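Beta-N-acetylhexosaminidase (Streptomyces plicatus, PDB 5FD0) probably hydrolyses terminal non-reducing N-acetylhexosamine residues of glycosides, as a family 20 beta-N-acetylhexosaminidase with a TIM-barrel catalytic domain. Local coordinates at residues W367-T372 with L412-Y417; A395-L400 with V420-D425; R20-D25 with R127-P132. One frame throughout, in Å; residues are numbered along the deposited sequence.

Contact 1 (W367-T372 with L412-Y417). With NAG (2-acetamido-2-deoxy-beta-D-glucopyranose), chain B.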
loop_
_atom_site.group_PDB
_atom_site.type_symbol
_atom_site.label_atom_id
_atom_site.label_comp_id
_atom_site.label_asym_id
_atom_site.label_seq_id
_atom_site.Cartn_x
_atom_site.Cartn_y
_atom_site.Cartn_z
ATOM N N TRP A 367 5.112 -14.168 2.912
ATOM C CA TRP A 367 4.456 -13.833 4.162
ATOM C C TRP A 367 4.877 -14.748 5.315
ATOM O O TRP A 367 4.167 -14.845 6.325
ATOM C CB TRP A 367 2.945 -13.845 3.951
ATOM C CG TRP A 367 2.338 -15.131 3.515
ATOM C CD1 TRP A 367 2.393 -15.706 2.259
ATOM C CD2 TRP A 367 1.485 -15.978 4.303
ATOM N NE1 TRP A 367 1.647 -16.870 2.245
ATOM C CE2 TRP A 367 1.076 -17.051 3.479
ATOM C CE3 TRP A 367 1.024 -15.930 5.621
ATOM C CZ2 TRP A 367 0.261 -18.085 3.955
ATOM C CZ3 TRP A 367 0.203 -16.949 6.076
ATOM C CH2 TRP A 367 -0.167 -18.006 5.249
ATOM N N GLY A 368 6.043 -15.381 5.212
ATOM C CA GLY A 368 6.541 -16.204 6.288
ATOM C C GLY A 368 7.019 -15.395 7.472
ATOM O O GLY A 368 6.843 -14.179 7.570
ATOM N N LEU A 369 7.599 -16.119 8.429
ATOM C CA LEU A 369 7.945 -15.559 9.729
ATOM C C LEU A 369 9.344 -16.023 10.129
ATOM O O LEU A 369 9.912 -16.933 9.523
ATOM C CB LEU A 369 6.958 -15.983 10.813
ATOM C CG LEU A 369 5.466 -15.727 10.683
ATOM C CD1 LEU A 369 4.844 -16.618 9.665
ATOM C CD2 LEU A 369 4.826 -15.987 12.028
ATOM N N ASP A 370 9.900 -15.391 11.172
ATOM C CA ASP A 370 11.184 -15.857 11.709
ATOM C C ASP A 370 11.190 -17.366 11.891
ATOM O O ASP A 370 12.160 -18.045 11.534
ATOM C CB ASP A 370 11.481 -15.217 13.059
ATOM C CG ASP A 370 12.059 -13.843 12.950
ATOM O OD1 ASP A 370 12.129 -13.262 11.844
ATOM O OD2 ASP A 370 12.429 -13.327 14.020
ATOM N N ARG A 371 10.108 -17.902 12.441
ATOM C CA ARG A 371 9.989 -19.306 12.826
ATOM C C ARG A 371 9.609 -20.236 11.688
ATOM O O ARG A 371 9.469 -21.439 11.913
ATOM C CB ARG A 371 8.926 -19.448 13.896
ATOM C CG ARG A 371 7.540 -19.288 13.335
ATOM C CD ARG A 371 6.581 -19.088 14.467
ATOM N NE ARG A 371 5.207 -19.050 13.991
ATOM C CZ ARG A 371 4.211 -18.476 14.658
ATOM N NH1 ARG A 371 4.438 -17.868 15.825
ATOM N NH2 ARG A 371 2.993 -18.497 14.154
ATOM N N THR A 372 9.378 -19.718 10.496
ATOM C CA THR A 372 9.061 -20.565 9.359
ATOM C C THR A 372 10.191 -21.565 9.141
ATOM O O THR A 372 11.366 -21.254 9.353
ATOM C CB THR A 372 8.857 -19.682 8.136
ATOM O OG1 THR A 372 7.680 -18.901 8.355
ATOM C CG2 THR A 372 8.732 -20.477 6.876
ATOM N N LEU A 412 -5.200 -9.764 15.312
ATOM C CA LEU A 412 -4.957 -11.183 15.525
ATOM C C LEU A 412 -3.601 -11.411 16.184
ATOM O O LEU A 412 -2.771 -10.511 16.277
ATOM C CB LEU A 412 -5.019 -11.947 14.206
ATOM C CG LEU A 412 -6.346 -11.877 13.475
ATOM C CD1 LEU A 412 -6.267 -12.744 12.239
ATOM C CD2 LEU A 412 -7.508 -12.331 14.383
ATOM N N SER A 413 -3.366 -12.645 16.632
ATOM C CA SER A 413 -2.142 -12.945 17.360
ATOM C C SER A 413 -1.464 -14.220 16.879
ATOM O O SER A 413 -0.513 -14.666 17.510
ATOM C CB SER A 413 -2.417 -13.051 18.867
ATOM O OG SER A 413 -3.368 -14.059 19.103
ATOM N N TRP A 414 -1.908 -14.810 15.775
ATOM C CA TRP A 414 -1.368 -16.097 15.386
ATOM C C TRP A 414 0.109 -16.007 15.026
ATOM O O TRP A 414 0.833 -17.000 15.144
ATOM C CB TRP A 414 -2.169 -16.687 14.231
ATOM C CG TRP A 414 -2.089 -15.915 12.949
ATOM C CD1 TRP A 414 -2.951 -14.965 12.520
ATOM C CD2 TRP A 414 -1.083 -16.038 11.932
ATOM N NE1 TRP A 414 -2.570 -14.507 11.285
ATOM C CE2 TRP A 414 -1.423 -15.141 10.905
ATOM C CE3 TRP A 414 0.057 -16.828 11.784
ATOM C CZ2 TRP A 414 -0.657 -15.002 9.752
ATOM C CZ3 TRP A 414 0.818 -16.694 10.630
ATOM C CH2 TRP A 414 0.452 -15.780 9.633
ATOM N N ALA A 415 0.580 -14.837 14.607
ATOM C CA ALA A 415 1.982 -14.648 14.260
ATOM C C ALA A 415 2.799 -14.128 15.437
ATOM O O ALA A 415 3.911 -13.634 15.232
ATOM C CB ALA A 415 2.116 -13.694 13.061
ATOM N N GLY A 416 2.281 -14.234 16.662
ATOM C CA GLY A 416 2.896 -13.543 17.789
ATOM C C GLY A 416 2.444 -12.089 17.799
ATOM O O GLY A 416 1.548 -11.684 17.053
ATOM N N TYR A 417 3.074 -11.305 18.660
ATOM C CA TYR A 417 2.821 -9.877 18.785
ATOM C C TYR A 417 3.885 -9.109 18.013
ATOM O O TYR A 417 5.031 -9.548 17.902
ATOM C CB TYR A 417 2.801 -9.474 20.259
ATOM C CG TYR A 417 1.737 -10.258 20.991
ATOM C CD1 TYR A 417 0.413 -10.114 20.633
ATOM C CD2 TYR A 417 2.056 -11.171 21.991
ATOM C CE1 TYR A 417 -0.575 -10.818 21.245
ATOM C CE2 TYR A 417 1.053 -11.910 22.628
ATOM C CZ TYR A 417 -0.256 -11.722 22.251
ATOM O OH TYR A 417 -1.276 -12.420 22.837
HETATM C C1 NAG B . -3.261 -15.498 6.945
HETATM C C2 NAG B . -4.172 -15.516 5.703
HETATM C C3 NAG B . -5.113 -14.351 5.569
HETATM C C4 NAG B . -5.700 -13.918 6.865
HETATM C C5 NAG B . -4.493 -13.552 7.709
HETATM C C6 NAG B . -4.798 -12.858 8.998
HETATM C C7 NAG B . -2.388 -14.733 4.193
HETATM C C8 NAG B . -1.660 -14.909 2.882
HETATM N N2 NAG B . -3.375 -15.604 4.478
HETATM O O1 NAG B . -3.115 -16.787 7.385
HETATM O O3 NAG B . -6.211 -14.728 4.696
HETATM O O4 NAG B . -6.561 -12.803 6.653
HETATM O O5 NAG B . -3.803 -14.782 8.048
HETATM O O6 NAG B . -3.606 -12.418 9.605
HETATM O O7 NAG B . -2.077 -13.853 4.930
HETATM O O HOH W 1 2.109 -18.204 17.302
#
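Trp367 and Trp414 meet because both carry CG between the backbone N and the carbonyl carbon (chi1 61° and 65°), which swings each indole in toward the bound sugar. The two side chains cross at about a right angle, with CH2 of Trp414 set at the edge of the Trp367 ring, 3.8 Å from its CZ3. One face of Trp367 lies beneath the acetamido methyl of NAG, whose C8 is 3.5 Å from CE2; the indole N-H turns to Gln352. Trp414 works through its edge instead: NE1 gives NAG O6 a nearly straight bond of 2.9 Å (168°). Behind the indoles, Leu369 puts CD1 near Trp414 CZ3 and CD2 3.7 Å from Ala415 CB. Arg371 then reaches across in an extended chain, and its NH2 donates to Trp414 O at 2.8 Å with the acceptor close to the guanidinium plane. Water 1 accepts a hydrogen bond from Arg371 NH1 and donates one to the same carbonyl oxygen, closing a second path between the two groups. Trp414 is thus gripped at its backbone on the outer side while its N-H binds the sugar's 6-hydroxyl, and Trp367 supplies an apolar floor for the N-acetyl methyl.

Contact 2 (A395-L400 with V420-D425); sequences ADRTYL and VQRSYD. With NAG (2-acetamido-2-deoxy-beta-D-glucopyranose), chain B.
Arg422 holds Asp396 side-on with two nitrogens. Its NH2 forms a salt bridge with Asp396 OD2 at 2.7 Å, arriving from above the carboxylate plane, while NE donates to the backbone O of Asp396 at 2.9 Å. The guanidinium of Arg397 lies flat over that of Arg422, centres 4.0 Å apart and planes 16° from parallel. Arg397 reaches this position through a bend at chi2 (-79°), which also lets NH1 bond Arg422 O at 3.0 Å. Next to the pair, Ser423 OG donates to Arg397 O at 2.7 Å, so side chains from both segments bind the opposing backbone. Farther out, Asp370 probably eases the closeness of the two positive groups, since its carboxylate makes a salt bridge to Arg422 NH2 and a weak, long ion pair with Arg397. With an alanine here instead of Arg422, Asp396 would probably lose its charged mate and Arg397 the flat group stacked on it. Asp396 and Arg397 tie the loop after strand 389-392 to helix 420-424, while Tyr399, two residues on, donates from OH to NAG O7 at 2.7 Å, as befits a TIM barrel whose active site lies at the C-terminal ends of its strands.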
loop_
_atom_site.group_PDB
_atom_site.type_symbol
_atom_site.label_atom_id
_atom_site.label_comp_id
_atom_site.label_asym_id
_atom_site.label_seq_id
_atom_site.Cartn_x
_atom_site.Cartn_y
_atom_site.Cartn_z
ATOM N N ALA A 395 4.684 -12.066 8.065
ATOM C CA ALA A 395 3.489 -11.937 8.905
ATOM C C ALA A 395 3.813 -11.509 10.328
ATOM O O ALA A 395 2.937 -10.960 11.012
ATOM C CB ALA A 395 2.672 -13.230 8.934
ATOM N N ASP A 396 5.045 -11.698 10.776
ATOM C CA ASP A 396 5.483 -11.225 12.081
ATOM C C ASP A 396 6.286 -9.927 11.976
ATOM O O ASP A 396 7.042 -9.593 12.895
ATOM C CB ASP A 396 6.296 -12.311 12.806
ATOM C CG ASP A 396 7.574 -12.694 12.083
ATOM O OD1 ASP A 396 7.720 -12.346 10.890
ATOM O OD2 ASP A 396 8.437 -13.365 12.723
ATOM N N ARG A 397 6.121 -9.192 10.874
ATOM C CA ARG A 397 6.740 -7.888 10.689
ATOM C C ARG A 397 5.764 -6.823 10.166
ATOM O O ARG A 397 5.656 -5.753 10.759
ATOM C CB ARG A 397 7.910 -7.994 9.712
ATOM C CG ARG A 397 9.003 -8.983 10.145
ATOM C CD ARG A 397 9.896 -8.408 11.179
ATOM N NE ARG A 397 10.930 -9.365 11.560
ATOM C CZ ARG A 397 11.889 -9.107 12.431
ATOM N NH1 ARG A 397 11.946 -7.915 13.002
ATOM N NH2 ARG A 397 12.767 -10.054 12.761
ATOM N N THR A 398 5.105 -7.073 9.034
ATOM C CA THR A 398 4.375 -6.024 8.314
ATOM C C THR A 398 2.901 -6.341 8.109
ATOM O O THR A 398 2.221 -5.611 7.375
ATOM C CB THR A 398 5.019 -5.770 6.951
ATOM O OG1 THR A 398 4.809 -6.908 6.115
ATOM C CG2 THR A 398 6.520 -5.525 7.095
ATOM N N TYR A 399 2.386 -7.406 8.718
ATOM C CA TYR A 399 0.936 -7.646 8.789
ATOM C C TYR A 399 0.341 -6.678 9.804
ATOM O O TYR A 399 0.520 -6.829 11.016
ATOM C CB TYR A 399 0.647 -9.099 9.158
ATOM C CG TYR A 399 0.560 -10.024 7.987
ATOM C CD1 TYR A 399 1.382 -9.850 6.867
ATOM C CD2 TYR A 399 -0.344 -11.085 7.984
ATOM C CE1 TYR A 399 1.298 -10.704 5.809
ATOM C CE2 TYR A 399 -0.432 -11.942 6.914
ATOM C CZ TYR A 399 0.385 -11.736 5.829
ATOM O OH TYR A 399 0.277 -12.562 4.763
ATOM N N LEU A 400 -0.332 -5.638 9.301
ATOM C CA LEU A 400 -0.850 -4.563 10.137
ATOM C C LEU A 400 -2.066 -4.976 10.960
ATOM O O LEU A 400 -2.453 -4.246 11.877
ATOM C CB LEU A 400 -1.217 -3.344 9.255
ATOM C CG LEU A 400 -0.014 -2.724 8.547
ATOM C CD1 LEU A 400 -0.517 -1.670 7.558
ATOM C CD2 LEU A 400 0.954 -2.088 9.524
ATOM N N VAL A 420 6.093 -1.863 17.455
ATOM C CA VAL A 420 6.577 -0.961 16.418
ATOM C C VAL A 420 8.030 -1.257 16.051
ATOM O O VAL A 420 8.397 -1.280 14.865
ATOM C CB VAL A 420 6.377 0.491 16.893
ATOM C CG1 VAL A 420 6.848 1.469 15.852
ATOM C CG2 VAL A 420 4.904 0.710 17.200
ATOM N N GLN A 421 8.899 -1.475 17.048
ATOM C CA GLN A 421 10.304 -1.693 16.700
ATOM C C GLN A 421 10.472 -2.963 15.865
ATOM O O GLN A 421 11.212 -2.975 14.877
ATOM C CB GLN A 421 11.209 -1.746 17.956
ATOM C CG GLN A 421 12.649 -2.106 17.556
ATOM C CD GLN A 421 13.677 -2.069 18.691
ATOM O OE1 GLN A 421 13.346 -1.852 19.851
ATOM N NE2 GLN A 421 14.933 -2.269 18.334
ATOM N N ARG A 422 9.812 -4.055 16.257
ATOM C CA ARG A 422 9.908 -5.289 15.472
ATOM C C ARG A 422 9.497 -5.066 14.023
ATOM O O ARG A 422 10.133 -5.585 13.097
ATOM C CB ARG A 422 9.030 -6.388 16.080
ATOM C CG ARG A 422 9.166 -7.720 15.357
ATOM C CD ARG A 422 8.385 -8.869 16.015
ATOM N NE ARG A 422 8.596 -10.089 15.241
ATOM C CZ ARG A 422 9.678 -10.850 15.342
ATOM N NH1 ARG A 422 10.627 -10.521 16.205
ATOM N NH2 ARG A 422 9.817 -11.934 14.587
ATOM N N SER A 423 8.398 -4.334 13.809
ATOM C CA SER A 423 7.906 -4.105 12.460
ATOM C C SER A 423 8.948 -3.415 11.594
ATOM O O SER A 423 9.031 -3.676 10.387
ATOM C CB SER A 423 6.631 -3.249 12.499
ATOM O OG SER A 423 6.139 -3.104 11.188
ATOM N N TYR A 424 9.720 -2.498 12.189
ATOM C CA TYR A 424 10.682 -1.660 11.478
ATOM C C TYR A 424 12.076 -2.262 11.400
ATOM O O TYR A 424 12.791 -2.013 10.428
ATOM C CB TYR A 424 10.789 -0.302 12.174
ATOM C CG TYR A 424 11.883 0.626 11.662
ATOM C CD1 TYR A 424 11.670 1.432 10.541
ATOM C CD2 TYR A 424 13.104 0.732 12.329
ATOM C CE1 TYR A 424 12.657 2.291 10.069
ATOM C CE2 TYR A 424 14.108 1.580 11.864
ATOM C CZ TYR A 424 13.873 2.366 10.742
ATOM O OH TYR A 424 14.850 3.191 10.269
ATOM N N ASP A 425 12.498 -3.033 12.396
ATOM C CA ASP A 425 13.930 -3.200 12.641
ATOM C C ASP A 425 14.486 -4.425 11.912
ATOM O O ASP A 425 14.889 -5.414 12.516
ATOM C CB ASP A 425 14.174 -3.278 14.141
ATOM C CG ASP A 425 15.622 -2.944 14.534
ATOM O OD1 ASP A 425 16.419 -2.495 13.676
ATOM O OD2 ASP A 425 15.928 -3.109 15.730
HETATM C C1 NAG B . -3.261 -15.498 6.945
HETATM C C2 NAG B . -4.172 -15.516 5.703
HETATM C C3 NAG B . -5.113 -14.351 5.569
HETATM C C4 NAG B . -5.700 -13.918 6.865
HETATM C C5 NAG B . -4.493 -13.552 7.709
HETATM C C6 NAG B . -4.798 -12.858 8.998
HETATM C C7 NAG B . -2.388 -14.733 4.193
HETATM C C8 NAG B . -1.660 -14.909 2.882
HETATM N N2 NAG B . -3.375 -15.604 4.478
HETATM O O1 NAG B . -3.115 -16.787 7.385
HETATM O O3 NAG B . -6.211 -14.728 4.696
HETATM O O4 NAG B . -6.561 -12.803 6.653
HETATM O O5 NAG B . -3.803 -14.782 8.048
HETATM O O6 NAG B . -3.606 -12.418 9.605
HETATM O O7 NAG B . -2.077 -13.853 4.930
#

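Contact 3 (R20-D25 with R127-P132); sequences RPTPLD and RQLLPP
Apolar packing between Leu24 and Leu129 joins the chain leading into the first strand to the end of helix 116-129. The two side chains cross obliquely, and their CD1 methyls stand 3.9 Å apart. Leu24 points its CB away from the helix, but with CG opposite the backbone N (chi1 -168°) the branch curls back to meet Leu129. The other methyl of Leu129, CD2, rests against backbone oxygens: it is 3.7 Å from Leu24 O and slightly farther from Pro23 O. One leucine therefore touches both the side chain and the main chain of the 20-25 segment.

The polar part is indirect. Water 2 donates to Thr22 O at 2.8 Å and to Leu129 O at 2.7 Å, bridging two carbonyls where no direct hydrogen bond crosses between the segments. At Leu129 the helix is ending, and the water supplies a donor to its carbonyl.

Thr22 packs against the helix end by close approach, without a hydrogen bond across. Its CB is directed at the helix end, and OG1 sits 3.6 Å from Gln128 O and equally far from Leu129 O; within its own segment OG1 makes a weak bond to Pro23 O. The methyl CG2 lies near the same two carbonyls, 4.0 Å from Leu129 O.

Several neighbours enclose this joint. Gln128 OE1 accepts a hydrogen bond from Ile28 N, tying the helix end to the incoming chain, and Leu24 also leans on Ile151 of strand 144-153. Leu130 packs on Val146 of that strand and on Leu68 of helix 55-72, while Thr22 and Pro132 both touch Tyr495 of helix 493-499.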
loop_
_atom_site.group_PDB
_atom_site.type_symbol
_atom_site.label_atom_id
_atom_site.label_comp_id
_atom_site.label_asym_id
_atom_site.label_seq_id
_atom_site.Cartn_x
_atom_site.Cartn_y
_atom_site.Cartn_z
ATOM N N ARG A 20 9.756 27.221 15.954
ATOM C CA ARG A 20 10.777 26.962 14.943
ATOM C C ARG A 20 10.366 25.815 14.013
ATOM O O ARG A 20 9.564 24.958 14.395
ATOM C CB ARG A 20 12.104 26.617 15.638
ATOM C CG ARG A 20 12.682 27.772 16.479
ATOM C CD ARG A 20 13.986 28.306 15.882
ATOM N NE ARG A 20 14.052 29.764 15.874
ATOM C CZ ARG A 20 15.009 30.461 15.262
ATOM N NH1 ARG A 20 15.979 29.825 14.608
ATOM N NH2 ARG A 20 15.000 31.793 15.298
ATOM N N PRO A 21 10.906 25.761 12.789
ATOM C CA PRO A 21 10.507 24.697 11.852
ATOM C C PRO A 21 11.086 23.342 12.234
ATOM O O PRO A 21 12.137 23.261 12.870
ATOM C CB PRO A 21 11.070 25.174 10.506
ATOM C CG PRO A 21 12.160 26.108 10.835
ATOM C CD PRO A 21 11.844 26.716 12.180
ATOM N N THR A 22 10.399 22.271 11.818
ATOM C CA THR A 22 10.927 20.928 12.036
ATOM C C THR A 22 12.235 20.792 11.266
ATOM O O THR A 22 12.377 21.367 10.183
ATOM C CB THR A 22 9.975 19.796 11.583
ATOM O OG1 THR A 22 10.093 19.525 10.176
ATOM C CG2 THR A 22 8.562 20.099 11.868
ATOM N N PRO A 23 13.183 19.992 11.777
ATOM C CA PRO A 23 14.439 19.800 11.062
ATOM C C PRO A 23 14.225 19.187 9.701
ATOM O O PRO A 23 13.306 18.393 9.481
ATOM C CB PRO A 23 15.242 18.864 11.980
ATOM C CG PRO A 23 14.686 19.058 13.291
ATOM C CD PRO A 23 13.229 19.375 13.108
ATOM N N LEU A 24 15.093 19.599 8.776
ATOM C CA LEU A 24 14.978 19.164 7.399
ATOM C C LEU A 24 14.985 17.647 7.282
ATOM O O LEU A 24 14.381 17.104 6.356
ATOM C CB LEU A 24 16.108 19.775 6.571
ATOM C CG LEU A 24 15.998 19.668 5.060
ATOM C CD1 LEU A 24 14.722 20.336 4.536
ATOM C CD2 LEU A 24 17.221 20.247 4.359
ATOM N N ASP A 25 15.663 16.945 8.191
ATOM C CA ASP A 25 15.824 15.501 8.059
ATOM C C ASP A 25 14.715 14.731 8.749
ATOM O O ASP A 25 14.681 13.502 8.663
ATOM C CB ASP A 25 17.159 15.044 8.655
ATOM C CG ASP A 25 17.150 15.077 10.168
ATOM O OD1 ASP A 25 16.786 16.111 10.745
ATOM O OD2 ASP A 25 17.481 14.063 10.796
ATOM N N ARG A 127 4.951 18.293 3.033
ATOM C CA ARG A 127 3.895 18.371 4.033
ATOM C C ARG A 127 4.361 17.914 5.413
ATOM O O ARG A 127 3.702 18.232 6.407
ATOM C CB ARG A 127 2.657 17.577 3.600
ATOM C CG ARG A 127 2.825 16.104 3.452
ATOM C CD ARG A 127 1.693 15.545 2.551
ATOM N NE ARG A 127 0.419 15.496 3.260
ATOM C CZ ARG A 127 -0.574 14.654 2.993
ATOM N NH1 ARG A 127 -0.473 13.748 2.038
ATOM N NH2 ARG A 127 -1.672 14.710 3.712
ATOM N N GLN A 128 5.483 17.207 5.508
ATOM C CA GLN A 128 6.047 16.904 6.825
ATOM C C GLN A 128 7.024 17.977 7.309
ATOM O O GLN A 128 7.245 18.102 8.518
ATOM C CB GLN A 128 6.739 15.536 6.797
ATOM C CG GLN A 128 5.779 14.368 6.659
ATOM C CD GLN A 128 6.498 13.022 6.677
ATOM O OE1 GLN A 128 7.498 12.844 7.374
ATOM N NE2 GLN A 128 5.982 12.071 5.923
ATOM N N LEU A 129 7.618 18.748 6.399
ATOM C CA LEU A 129 8.422 19.893 6.820
ATOM C C LEU A 129 7.573 21.019 7.361
ATOM O O LEU A 129 8.015 21.756 8.245
ATOM C CB LEU A 129 9.250 20.389 5.654
ATOM C CG LEU A 129 10.206 19.334 5.125
ATOM C CD1 LEU A 129 10.891 19.837 3.900
ATOM C CD2 LEU A 129 11.220 18.937 6.188
ATOM N N LEU A 130 6.361 21.167 6.853
ATOM C CA LEU A 130 5.434 22.122 7.405
ATOM C C LEU A 130 4.951 21.647 8.772
ATOM O O LEU A 130 5.113 20.472 9.127
ATOM C CB LEU A 130 4.263 22.319 6.440
ATOM C CG LEU A 130 4.623 23.122 5.193
ATOM C CD1 LEU A 130 3.555 22.907 4.106
ATOM C CD2 LEU A 130 4.769 24.600 5.530
ATOM N N PRO A 131 4.379 22.543 9.575
ATOM C CA PRO A 131 4.013 22.178 10.943
ATOM C C PRO A 131 2.699 21.416 11.007
ATOM O O PRO A 131 1.913 21.409 10.053
ATOM C CB PRO A 131 3.901 23.537 11.643
ATOM C CG PRO A 131 3.442 24.438 10.533
ATOM C CD PRO A 131 4.262 23.999 9.361
ATOM N N PRO A 132 2.424 20.778 12.143
ATOM C CA PRO A 132 1.225 19.939 12.266
ATOM C C PRO A 132 -0.081 20.664 11.999
ATOM O O PRO A 132 -1.060 20.024 11.600
ATOM C CB PRO A 132 1.291 19.451 13.718
ATOM C CG PRO A 132 2.623 19.774 14.200
ATOM C CD PRO A 132 3.230 20.804 13.372
HETATM O O HOH W 2 10.682 22.314 8.167
#

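Contacts 1 and 2 belong to one site: their centres lie 10 Å apart, both touch the sugar, and all four segments lie within the family 20 catalytic domain. Their segments alternate along the chain, and 395-400 and 412-417 share the long loop between strand 389-392 and helix 420-424. Asp370 interlocks them, bonding Asp396 through its backbone N and Arg422 through its carboxylate. Contact 1, partly buried, relies on indoles plus one solvent-exposed arginine; contact 2, also partly buried, is built mainly from charge and backbone bonds. Contact 3 stands apart, its centre about 36 Å from that of contact 1; it is buried, with one leucine pair, a threonine against carbonyls and a bridging water.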